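Local coordinates for uncharacterized N-acetyltransferase D2E76_00625 (Mycobacteroides abscessus, PDB 6YCA), which is probably a GCN5-related N-acetyltransferase of the Eis type that binds acetyl coenzyme A but is unable to modify aminoglycosides, at residues W241-L254 against L269-R283. Numbering follows the deposited sequence.
Sequences WFSSSARTISVDDL and LLDLDLVDVIELGPR. With ACO (acetyl coenzyme *a), chain M.
T248 to V251 pair in parallel with V277 to L280, their strand axes 4.9 Å apart, joining the two strands of a beta-alpha-beta unit in the second GNAT domain. I249 and V251 each give N-H and C=O to the neighbouring strand; V251 N meets E279 O at 2.8 Å, nearly straight, whereas the last bond, from G281 N to V251 O, is weak. I249 and V251 face the connecting helix 259-270. I249 holds CG1 between its backbone N and carbonyl carbon (chi1 67°), which sends CD1 to CD2 of L269, at 3.9 Å, while its CG2 branch meets CG2 of V275. V251 puts CG2 against CD1 of L269, at 3.7 Å, and lies alongside L280, whose CD1 touches CB of V251. On the other face T248 and V277 run side by side, OG1 of T248 3.6 Å from CB of V277. Before the strands, R247 ties the two loops together. Its O accepts from both D276 N and V277 N, and its N donates to the anti lone pair of D276 OD2. The side chain, bent at chi3 (-82°), brings NE to L274 O at 2.7 Å, close to the guanidinium plane. CD2 of L274 lies over the rim of one guanidinium face and D276 OD2 over the rim of the opposite one, a salt bridge by charge alone. The same loop reaches a cofactor held largely by the second subunit: ACO OAP donates to D273 OD2. At the far end, R283, also salt-bridged to D287, bends back so that NH1 makes a weak bond to L254 O at 2.8 Å, with L254 CD1 over the guanidinium centre.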
loop_
_atom_site.group_PDB
_atom_site.type_symbol
_atom_site.label_atom_id
_atom_site.label_comp_id
_atom_site.label_asym_id
_atom_site.label_seq_id
_atom_site.Cartn_x
_atom_site.Cartn_y
_atom_site.Cartn_z
ATOM N N TRP A 241 19.183 -4.124 -6.607
ATOM C CA TRP A 241 20.074 -3.875 -5.481
ATOM C C TRP A 241 20.602 -2.445 -5.473
ATOM O O TRP A 241 20.488 -1.740 -4.465
ATOM C CB TRP A 241 21.224 -4.879 -5.504
ATOM C CG TRP A 241 22.081 -4.817 -4.288
ATOM C CD1 TRP A 241 23.324 -4.264 -4.183
ATOM C CD2 TRP A 241 21.755 -5.324 -2.991
ATOM N NE1 TRP A 241 23.793 -4.398 -2.898
ATOM C CE2 TRP A 241 22.846 -5.045 -2.146
ATOM C CE3 TRP A 241 20.646 -5.987 -2.463
ATOM C CZ2 TRP A 241 22.860 -5.406 -0.802
ATOM C CZ3 TRP A 241 20.661 -6.348 -1.128
ATOM C CH2 TRP A 241 21.759 -6.057 -0.313
ATOM N N PHE A 242 21.160 -1.985 -6.592
ATOM C CA PHE A 242 21.820 -0.681 -6.596
ATOM C C PHE A 242 20.829 0.464 -6.584
ATOM O O PHE A 242 20.972 1.417 -5.807
ATOM C CB PHE A 242 22.729 -0.547 -7.807
ATOM C CG PHE A 242 23.964 -1.339 -7.701
ATOM C CD1 PHE A 242 25.073 -0.817 -7.080
ATOM C CD2 PHE A 242 24.015 -2.617 -8.202
ATOM C CE1 PHE A 242 26.207 -1.548 -6.977
ATOM C CE2 PHE A 242 25.154 -3.348 -8.095
ATOM C CZ PHE A 242 26.255 -2.825 -7.485
ATOM N N SER A 243 19.794 0.376 -7.400
ATOM C CA SER A 243 18.878 1.493 -7.476
ATOM C C SER A 243 17.775 1.290 -6.447
ATOM O O SER A 243 17.866 0.426 -5.569
ATOM C CB SER A 243 18.344 1.644 -8.900
ATOM O OG SER A 243 19.392 1.889 -9.830
ATOM N N SER A 244 16.744 2.134 -6.524
ATOM C CA SER A 244 15.632 2.101 -5.580
ATOM C C SER A 244 16.135 2.567 -4.220
ATOM O O SER A 244 16.709 3.657 -4.107
ATOM C CB SER A 244 15.017 0.694 -5.483
ATOM O OG SER A 244 14.650 0.189 -6.758
ATOM N N SER A 245 15.931 1.756 -3.190
ATOM C CA SER A 245 16.404 2.074 -1.847
ATOM C C SER A 245 16.277 0.823 -0.987
ATOM O O SER A 245 15.931 -0.258 -1.474
ATOM C CB SER A 245 15.646 3.254 -1.240
ATOM O OG SER A 245 16.072 3.488 0.092
ATOM N N ALA A 246 16.528 1.000 0.311
ATOM C CA ALA A 246 16.560 -0.050 1.328
ATOM C C ALA A 246 17.085 -1.387 0.821
ATOM O O ALA A 246 16.304 -2.309 0.562
ATOM C CB ALA A 246 15.166 -0.246 1.922
ATOM N N ARG A 247 18.404 -1.511 0.711
ATOM C CA ARG A 247 19.034 -2.798 0.437
ATOM C C ARG A 247 18.967 -3.678 1.681
ATOM O O ARG A 247 19.533 -3.328 2.720
ATOM C CB ARG A 247 20.476 -2.593 -0.019
ATOM C CG ARG A 247 20.598 -1.804 -1.314
ATOM C CD ARG A 247 22.048 -1.556 -1.688
ATOM N NE ARG A 247 22.588 -0.409 -0.966
ATOM C CZ ARG A 247 22.610 0.832 -1.439
ATOM N NH1 ARG A 247 22.116 1.097 -2.639
ATOM N NH2 ARG A 247 23.121 1.810 -0.705
ATOM N N THR A 248 18.291 -4.819 1.584
ATOM C CA THR A 248 18.057 -5.678 2.737
ATOM C C THR A 248 18.762 -7.021 2.577
ATOM O O THR A 248 18.774 -7.606 1.490
ATOM C CB THR A 248 16.549 -5.936 2.896
ATOM O OG1 THR A 248 15.849 -4.688 2.963
ATOM C CG2 THR A 248 16.262 -6.751 4.146
ATOM N N ILE A 249 19.350 -7.505 3.672
ATOM C CA ILE A 249 19.826 -8.879 3.781
ATOM C C ILE A 249 18.982 -9.599 4.825
ATOM O O ILE A 249 18.397 -8.987 5.725
ATOM C CB ILE A 249 21.330 -9.001 4.114
ATOM C CG1 ILE A 249 21.614 -8.480 5.523
ATOM C CG2 ILE A 249 22.180 -8.287 3.073
ATOM C CD1 ILE A 249 23.036 -8.688 5.964
ATOM N N SER A 250 18.949 -10.923 4.721
ATOM C CA SER A 250 18.157 -11.762 5.610
ATOM C C SER A 250 19.067 -12.794 6.262
ATOM O O SER A 250 19.707 -13.590 5.566
ATOM C CB SER A 250 17.048 -12.463 4.831
ATOM O OG SER A 250 16.231 -13.214 5.704
ATOM N N VAL A 251 19.104 -12.793 7.589
ATOM C CA VAL A 251 19.910 -13.731 8.363
ATOM C C VAL A 251 19.001 -14.888 8.766
ATOM O O VAL A 251 18.064 -14.706 9.552
ATOM C CB VAL A 251 20.530 -13.052 9.593
ATOM C CG1 VAL A 251 21.283 -14.059 10.436
ATOM C CG2 VAL A 251 21.439 -11.921 9.179
ATOM N N ASP A 252 19.266 -16.080 8.226
ATOM C CA ASP A 252 18.449 -17.246 8.542
ATOM C C ASP A 252 18.994 -18.092 9.689
ATOM O O ASP A 252 18.231 -18.867 10.279
ATOM C CB ASP A 252 18.221 -18.116 7.299
ATOM C CG ASP A 252 19.506 -18.489 6.607
ATOM O OD1 ASP A 252 20.559 -17.959 7.009
ATOM O OD2 ASP A 252 19.468 -19.309 5.666
ATOM N N ASP A 253 20.273 -17.962 10.032
ATOM C CA ASP A 253 20.838 -18.759 11.117
ATOM C C ASP A 253 21.965 -17.970 11.768
ATOM O O ASP A 253 22.895 -17.528 11.085
ATOM C CB ASP A 253 21.359 -20.103 10.596
ATOM C CG ASP A 253 21.189 -21.231 11.604
ATOM O OD1 ASP A 253 20.453 -21.049 12.599
ATOM O OD2 ASP A 253 21.798 -22.302 11.403
ATOM N N LEU A 254 21.867 -17.773 13.083
ATOM C CA LEU A 254 22.921 -17.135 13.868
ATOM C C LEU A 254 23.178 -18.047 15.062
ATOM O O LEU A 254 22.398 -18.066 16.019
ATOM C CB LEU A 254 22.490 -15.748 14.321
ATOM C CG LEU A 254 23.560 -14.704 14.647
ATOM C CD1 LEU A 254 22.894 -13.374 14.957
ATOM C CD2 LEU A 254 24.453 -15.131 15.795
ATOM N N LEU A 269 27.677 -7.900 10.851
ATOM C CA LEU A 269 26.515 -7.451 10.093
ATOM C C LEU A 269 26.357 -5.938 10.172
ATOM O O LEU A 269 26.068 -5.286 9.162
ATOM C CB LEU A 269 25.265 -8.158 10.618
ATOM C CG LEU A 269 25.248 -9.680 10.447
ATOM C CD1 LEU A 269 24.070 -10.299 11.174
ATOM C CD2 LEU A 269 25.196 -10.040 8.967
ATOM N N LEU A 270 26.555 -5.358 11.356
ATOM C CA LEU A 270 26.383 -3.918 11.497
ATOM C C LEU A 270 27.416 -3.131 10.705
ATOM O O LEU A 270 27.156 -1.978 10.352
ATOM C CB LEU A 270 26.456 -3.520 12.971
ATOM C CG LEU A 270 25.471 -4.202 13.924
ATOM C CD1 LEU A 270 25.708 -3.729 15.344
ATOM C CD2 LEU A 270 24.034 -3.941 13.501
ATOM N N ASP A 271 28.543 -3.746 10.363
ATOM C CA ASP A 271 29.634 -3.072 9.677
ATOM C C ASP A 271 29.701 -3.433 8.198
ATOM O O ASP A 271 30.657 -3.045 7.516
ATOM C CB ASP A 271 30.958 -3.434 10.354
ATOM C CG ASP A 271 32.036 -2.393 10.135
ATOM O OD1 ASP A 271 31.705 -1.249 9.761
ATOM O OD2 ASP A 271 33.223 -2.728 10.323
ATOM N N LEU A 272 28.709 -4.159 7.689
ATOM C CA LEU A 272 28.694 -4.587 6.297
ATOM C C LEU A 272 28.291 -3.433 5.386
ATOM O O LEU A 272 27.184 -2.898 5.505
ATOM C CB LEU A 272 27.714 -5.741 6.122
ATOM C CG LEU A 272 28.312 -7.047 5.623
ATOM C CD1 LEU A 272 27.598 -8.230 6.258
ATOM C CD2 LEU A 272 28.236 -7.106 4.119
ATOM N N ASP A 273 29.174 -3.075 4.460
ATOM C CA ASP A 273 28.943 -1.925 3.600
ATOM C C ASP A 273 27.856 -2.243 2.580
ATOM O O ASP A 273 27.650 -3.401 2.201
ATOM C CB ASP A 273 30.227 -1.571 2.858
ATOM C CG ASP A 273 31.237 -0.886 3.744
ATOM O OD1 ASP A 273 30.867 0.109 4.405
ATOM O OD2 ASP A 273 32.394 -1.353 3.796
ATOM N N LEU A 274 27.156 -1.192 2.147
ATOM C CA LEU A 274 26.060 -1.254 1.181
ATOM C C LEU A 274 24.764 -1.830 1.735
ATOM O O LEU A 274 23.740 -1.803 1.046
ATOM C CB LEU A 274 26.448 -2.021 -0.089
ATOM C CG LEU A 274 27.202 -1.279 -1.182
ATOM C CD1 LEU A 274 27.383 -2.195 -2.367
ATOM C CD2 LEU A 274 26.453 -0.020 -1.575
ATOM N N VAL A 275 24.775 -2.354 2.954
ATOM C CA VAL A 275 23.568 -2.932 3.531
ATOM C C VAL A 275 22.819 -1.845 4.287
ATOM O O VAL A 275 23.403 -1.130 5.111
ATOM C CB VAL A 275 23.895 -4.131 4.433
ATOM C CG1 VAL A 275 22.623 -4.653 5.094
ATOM C CG2 VAL A 275 24.544 -5.225 3.614
ATOM N N ASP A 276 21.527 -1.713 3.995
ATOM C CA ASP A 276 20.659 -0.734 4.633
ATOM C C ASP A 276 19.808 -1.320 5.749
ATOM O O ASP A 276 19.644 -0.680 6.791
ATOM C CB ASP A 276 19.758 -0.067 3.587
ATOM C CG ASP A 276 20.533 0.828 2.631
ATOM O OD1 ASP A 276 21.447 1.541 3.097
ATOM O OD2 ASP A 276 20.238 0.813 1.416
ATOM N N VAL A 277 19.257 -2.518 5.560
ATOM C CA VAL A 277 18.369 -3.143 6.532
ATOM C C VAL A 277 18.861 -4.556 6.803
ATOM O O VAL A 277 19.145 -5.309 5.868
ATOM C CB VAL A 277 16.921 -3.186 6.011
ATOM C CG1 VAL A 277 16.018 -3.888 7.003
ATOM C CG2 VAL A 277 16.425 -1.787 5.715
ATOM N N ILE A 278 18.949 -4.922 8.077
ATOM C CA ILE A 278 19.334 -6.269 8.482
ATOM C C ILE A 278 18.122 -6.909 9.141
ATOM O O ILE A 278 17.609 -6.395 10.142
ATOM C CB ILE A 278 20.534 -6.245 9.445
ATOM C CG1 ILE A 278 21.666 -5.390 8.867
ATOM C CG2 ILE A 278 21.023 -7.656 9.724
ATOM C CD1 ILE A 278 22.805 -5.150 9.843
ATOM N N GLU A 279 17.661 -8.029 8.594
ATOM C CA GLU A 279 16.522 -8.742 9.158
ATOM C C GLU A 279 16.992 -10.067 9.739
ATOM O O GLU A 279 17.533 -10.912 9.018
ATOM C CB GLU A 279 15.384 -8.931 8.153
ATOM C CG GLU A 279 14.113 -9.466 8.819
ATOM C CD GLU A 279 12.869 -9.326 7.952
ATOM O OE1 GLU A 279 13.012 -9.091 6.729
ATOM O OE2 GLU A 279 11.745 -9.442 8.502
ATOM N N LEU A 280 16.796 -10.231 11.041
ATOM C CA LEU A 280 17.150 -11.443 11.764
ATOM C C LEU A 280 15.857 -12.169 12.090
ATOM O O LEU A 280 14.904 -11.548 12.568
ATOM C CB LEU A 280 17.832 -11.095 13.089
ATOM C CG LEU A 280 19.210 -10.442 13.234
ATOM C CD1 LEU A 280 20.322 -11.337 12.713
ATOM C CD2 LEU A 280 19.261 -9.061 12.592
ATOM N N GLY A 281 15.807 -13.466 11.807
ATOM C CA GLY A 281 14.643 -14.252 12.141
ATOM C C GLY A 281 14.746 -15.692 11.685
ATOM O O GLY A 281 15.222 -15.986 10.583
ATOM N N PRO A 282 14.287 -16.630 12.529
ATOM C CA PRO A 282 13.788 -16.383 13.883
ATOM C C PRO A 282 14.922 -16.220 14.890
ATOM O O PRO A 282 15.964 -16.851 14.727
ATOM C CB PRO A 282 13.012 -17.660 14.193
ATOM C CG PRO A 282 13.732 -18.700 13.446
ATOM C CD PRO A 282 14.163 -18.051 12.162
ATOM N N ARG A 283 14.716 -15.383 15.898
ATOM C CA ARG A 283 15.678 -15.121 16.957
ATOM C C ARG A 283 14.971 -15.196 18.301
ATOM O O ARG A 283 13.736 -15.192 18.364
ATOM C CB ARG A 283 16.296 -13.727 16.777
ATOM C CG ARG A 283 17.211 -13.598 15.571
ATOM C CD ARG A 283 18.390 -14.542 15.671
ATOM N NE ARG A 283 19.151 -14.346 16.899
ATOM C CZ ARG A 283 20.039 -15.218 17.361
ATOM N NH1 ARG A 283 20.270 -16.338 16.693
ATOM N NH2 ARG A 283 20.693 -14.974 18.490
HETATM N N1A ACO M . 30.341 4.908 3.402
HETATM C C2A ACO M . 30.874 5.962 4.034
HETATM N N3A ACO M . 32.161 6.330 4.069
HETATM C C4A ACO M . 33.070 5.569 3.402
HETATM C C5A ACO M . 32.630 4.442 2.703
HETATM C C6A ACO M . 31.182 4.101 2.712
HETATM N N6A ACO M . 30.734 3.009 2.047
HETATM N N7A ACO M . 33.699 3.860 2.135
HETATM C C8A ACO M . 34.778 4.604 2.467
HETATM N N9A ACO M . 34.398 5.637 3.236
HETATM C C1B ACO M . 35.312 6.673 3.778
HETATM C C2B ACO M . 36.109 6.133 4.959
HETATM O O2B ACO M . 35.410 6.376 6.184
HETATM C C3B ACO M . 37.339 7.038 4.865
HETATM O O3B ACO M . 37.021 8.297 5.443
HETATM P P3B ACO M . 38.076 9.002 6.427
HETATM O O7A ACO M . 38.322 8.079 7.596
HETATM O O8A ACO M . 39.358 9.228 5.663
HETATM O O9A ACO M . 37.497 10.318 6.898
HETATM C C4B ACO M . 37.523 7.259 3.367
HETATM O O4B ACO M . 36.247 7.051 2.766
HETATM C C5B ACO M . 38.597 6.345 2.788
HETATM O O5B ACO M . 38.295 5.021 3.209
HETATM P P1A ACO M . 39.196 3.742 2.865
HETATM O O1A ACO M . 39.709 3.125 4.145
HETATM O O2A ACO M . 40.324 4.143 1.943
HETATM O O3A ACO M . 38.206 2.726 2.114
HETATM P P2A ACO M . 37.825 1.178 2.322
HETATM O O4A ACO M . 39.075 0.325 2.379
HETATM O O5A ACO M . 37.031 1.053 3.602
HETATM O O6A ACO M . 36.901 0.750 1.078
HETATM C CBP ACO M . 34.844 0.758 -0.158
HETATM C CCP ACO M . 35.787 1.563 0.719
HETATM C CDP ACO M . 35.615 0.166 -1.329
HETATM C CEP ACO M . 33.741 1.665 -0.680
HETATM C CAP ACO M . 34.281 -0.366 0.714
HETATM O OAP ACO M . 33.540 0.212 1.796
HETATM C C9P ACO M . 33.385 -1.309 -0.044
HETATM O O9P ACO M . 33.843 -2.307 -0.579
HETATM N N8P ACO M . 32.091 -0.994 -0.062
HETATM C C7P ACO M . 31.079 -1.803 -0.719
HETATM C C6P ACO M . 31.299 -1.973 -2.217
HETATM C C5P ACO M . 31.184 -0.669 -2.973
HETATM O O5P ACO M . 30.363 0.168 -2.639
HETATM N N4P ACO M . 32.022 -0.492 -3.991
HETATM C C3P ACO M . 31.950 0.711 -4.792
HETATM C C2P ACO M . 31.308 0.443 -6.146
HETATM S S1P ACO M . 31.257 1.920 -7.106
HETATM C C ACO M . 31.959 1.351 -8.518
HETATM O O ACO M . 31.936 0.156 -8.768
HETATM C CH3 ACO M . 32.614 2.317 -9.460
#